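Local atomic coordinates of chaperone SycD (Chlamydia pneumoniae, PDB entry 4NRH), a protein that probably serves as a type III secretion chaperone of the LcrH/SycD family, forming a complex with CopN that directs secretion of translocators. Residues M7-Y12 / E61-E66. Residues are numbered along the deposited sequence; the frame is centred on the assembly and turned at random.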
# COMPACT_ATOMS: atom_id res chain seq x y z
N MET D 7 0.78 -15.01 17.80
CA MET D 7 1.14 -14.21 16.64
C MET D 7 2.63 -14.28 16.34
O MET D 7 3.46 -14.09 17.23
CB MET D 7 0.72 -12.75 16.84
CG MET D 7 1.32 -11.78 15.83
SD MET D 7 0.80 -10.07 16.05
CE MET D 7 -0.91 -10.17 15.51
N SER D 8 2.97 -14.56 15.09
CA SER D 8 4.36 -14.62 14.65
C SER D 8 5.01 -13.24 14.75
O SER D 8 4.35 -12.22 14.63
CB SER D 8 4.45 -15.15 13.22
OG SER D 8 4.30 -14.10 12.28
N HIS D 9 6.32 -13.23 14.99
CA HIS D 9 7.06 -11.98 15.14
C HIS D 9 7.03 -11.16 13.85
O HIS D 9 7.08 -9.93 13.88
CB HIS D 9 8.51 -12.25 15.55
CG HIS D 9 9.18 -11.07 16.19
ND1 HIS D 9 8.77 -10.55 17.41
CD2 HIS D 9 10.22 -10.31 15.79
CE1 HIS D 9 9.54 -9.52 17.72
NE2 HIS D 9 10.43 -9.35 16.76
N LEU D 10 6.95 -11.85 12.71
CA LEU D 10 6.87 -11.19 11.42
C LEU D 10 5.61 -10.33 11.33
O LEU D 10 5.67 -9.17 10.92
CB LEU D 10 6.88 -12.22 10.28
CG LEU D 10 6.67 -11.65 8.88
CD1 LEU D 10 7.71 -10.58 8.56
CD2 LEU D 10 6.69 -12.75 7.83
N ASN D 11 4.48 -10.91 11.72
CA ASN D 11 3.21 -10.20 11.70
C ASN D 11 3.21 -9.05 12.70
O ASN D 11 2.62 -8.00 12.45
CB ASN D 11 2.06 -11.16 12.01
CG ASN D 11 1.78 -12.13 10.88
OD1 ASN D 11 1.80 -11.75 9.71
ND2 ASN D 11 1.53 -13.38 11.23
N TYR D 12 3.89 -9.25 13.82
CA TYR D 12 4.07 -8.19 14.81
C TYR D 12 4.79 -6.99 14.21
O TYR D 12 4.39 -5.84 14.42
CB TYR D 12 4.83 -8.71 16.03
CG TYR D 12 5.38 -7.61 16.92
CD1 TYR D 12 4.58 -6.99 17.86
CD2 TYR D 12 6.71 -7.21 16.81
CE1 TYR D 12 5.08 -5.99 18.68
CE2 TYR D 12 7.22 -6.21 17.62
CZ TYR D 12 6.40 -5.60 18.55
OH TYR D 12 6.90 -4.61 19.36
N GLU D 61 16.28 -12.02 12.95
CA GLU D 61 16.71 -13.37 13.29
C GLU D 61 15.53 -14.20 13.80
O GLU D 61 15.41 -15.38 13.46
CB GLU D 61 17.82 -13.34 14.34
CG GLU D 61 18.43 -14.70 14.62
CD GLU D 61 18.95 -15.38 13.37
OE1 GLU D 61 19.55 -14.70 12.52
OE2 GLU D 61 18.74 -16.61 13.23
N LYS D 62 14.68 -13.59 14.62
CA LYS D 62 13.48 -14.26 15.10
C LYS D 62 12.60 -14.69 13.93
O LYS D 62 12.08 -15.80 13.91
CB LYS D 62 12.67 -13.35 16.03
CG LYS D 62 13.33 -13.04 17.37
CD LYS D 62 12.46 -12.09 18.18
CE LYS D 62 13.08 -11.76 19.53
NZ LYS D 62 12.27 -10.75 20.27
N VAL D 63 12.46 -13.79 12.97
CA VAL D 63 11.67 -14.06 11.77
C VAL D 63 12.32 -15.16 10.93
O VAL D 63 11.63 -16.01 10.36
CB VAL D 63 11.49 -12.79 10.92
CG1 VAL D 63 10.73 -13.09 9.64
CG2 VAL D 63 10.77 -11.71 11.71
N TYR D 64 13.65 -15.15 10.87
CA TYR D 64 14.39 -16.16 10.12
C TYR D 64 14.13 -17.56 10.67
O TYR D 64 13.94 -18.51 9.90
CB TYR D 64 15.89 -15.87 10.15
CG TYR D 64 16.71 -16.88 9.38
CD1 TYR D 64 16.58 -17.00 8.00
CD2 TYR D 64 17.61 -17.71 10.03
CE1 TYR D 64 17.32 -17.92 7.29
CE2 TYR D 64 18.36 -18.64 9.32
CZ TYR D 64 18.21 -18.74 7.95
OH TYR D 64 18.95 -19.65 7.24
N LYS D 65 14.13 -17.69 11.99
CA LYS D 65 13.85 -18.96 12.64
C LYS D 65 12.43 -19.43 12.34
O LYS D 65 12.20 -20.63 12.15
CB LYS D 65 14.08 -18.86 14.15
CG LYS D 65 15.54 -18.79 14.55
CD LYS D 65 15.71 -18.65 16.05
CE LYS D 65 15.11 -19.84 16.78
NZ LYS D 65 15.16 -19.66 18.26
N GLU D 66 11.49 -18.49 12.30
CA GLU D 66 10.11 -18.81 11.96
C GLU D 66 10.01 -19.41 10.57
O GLU D 66 9.29 -20.39 10.35
CB GLU D 66 9.23 -17.55 12.06
CG GLU D 66 9.12 -16.96 13.45
CD GLU D 66 8.15 -15.80 13.52
OE1 GLU D 66 8.03 -15.06 12.51
OE2 GLU D 66 7.51 -15.62 14.57
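Glu66 reaches from helix 57-72 to the start of helix 9-19 and grips the backbone there with its carboxylate. Its CB lies on the side facing that helix end, and with CG anti to the carbonyl carbon (chi1 -64°) and the chain extended beyond it, CD arrives 3.5 Å from His9 N. OE2 then accepts from His9 N at 2.7 Å through its syn lone pair, with an N-H...O angle of 158°. OE1 takes a weak, longer bond from Leu10 N, 3.4 Å away. One carboxylate therefore answers two amides of the first helical turn, while Ser8, the N-cap, accepts from Asn11 N through its own OG at 3.2 Å. The helix end would probably favour the negative charge of Glu66.

Beside this grip, Lys62 lays its extended chain across the His9 ring, CD standing over the middle of one face at 3.7 Å from the ring centroid, a CH-pi contact. The ring's NE2 is hydrogen-bonded to Asp59 OD1, about one turn before Lys62 in helix 57-72, which would limit its rotation. On the inner side Val63 CG1 meets Leu10 CB at 4.0 Å.

The contact thus docks helix 9-19 onto helix 57-72 of this all-helical, TPR-containing chaperone; helix 76-89 touches both, with Trp85 against Leu10 and Val82 and Leu86 against Val63.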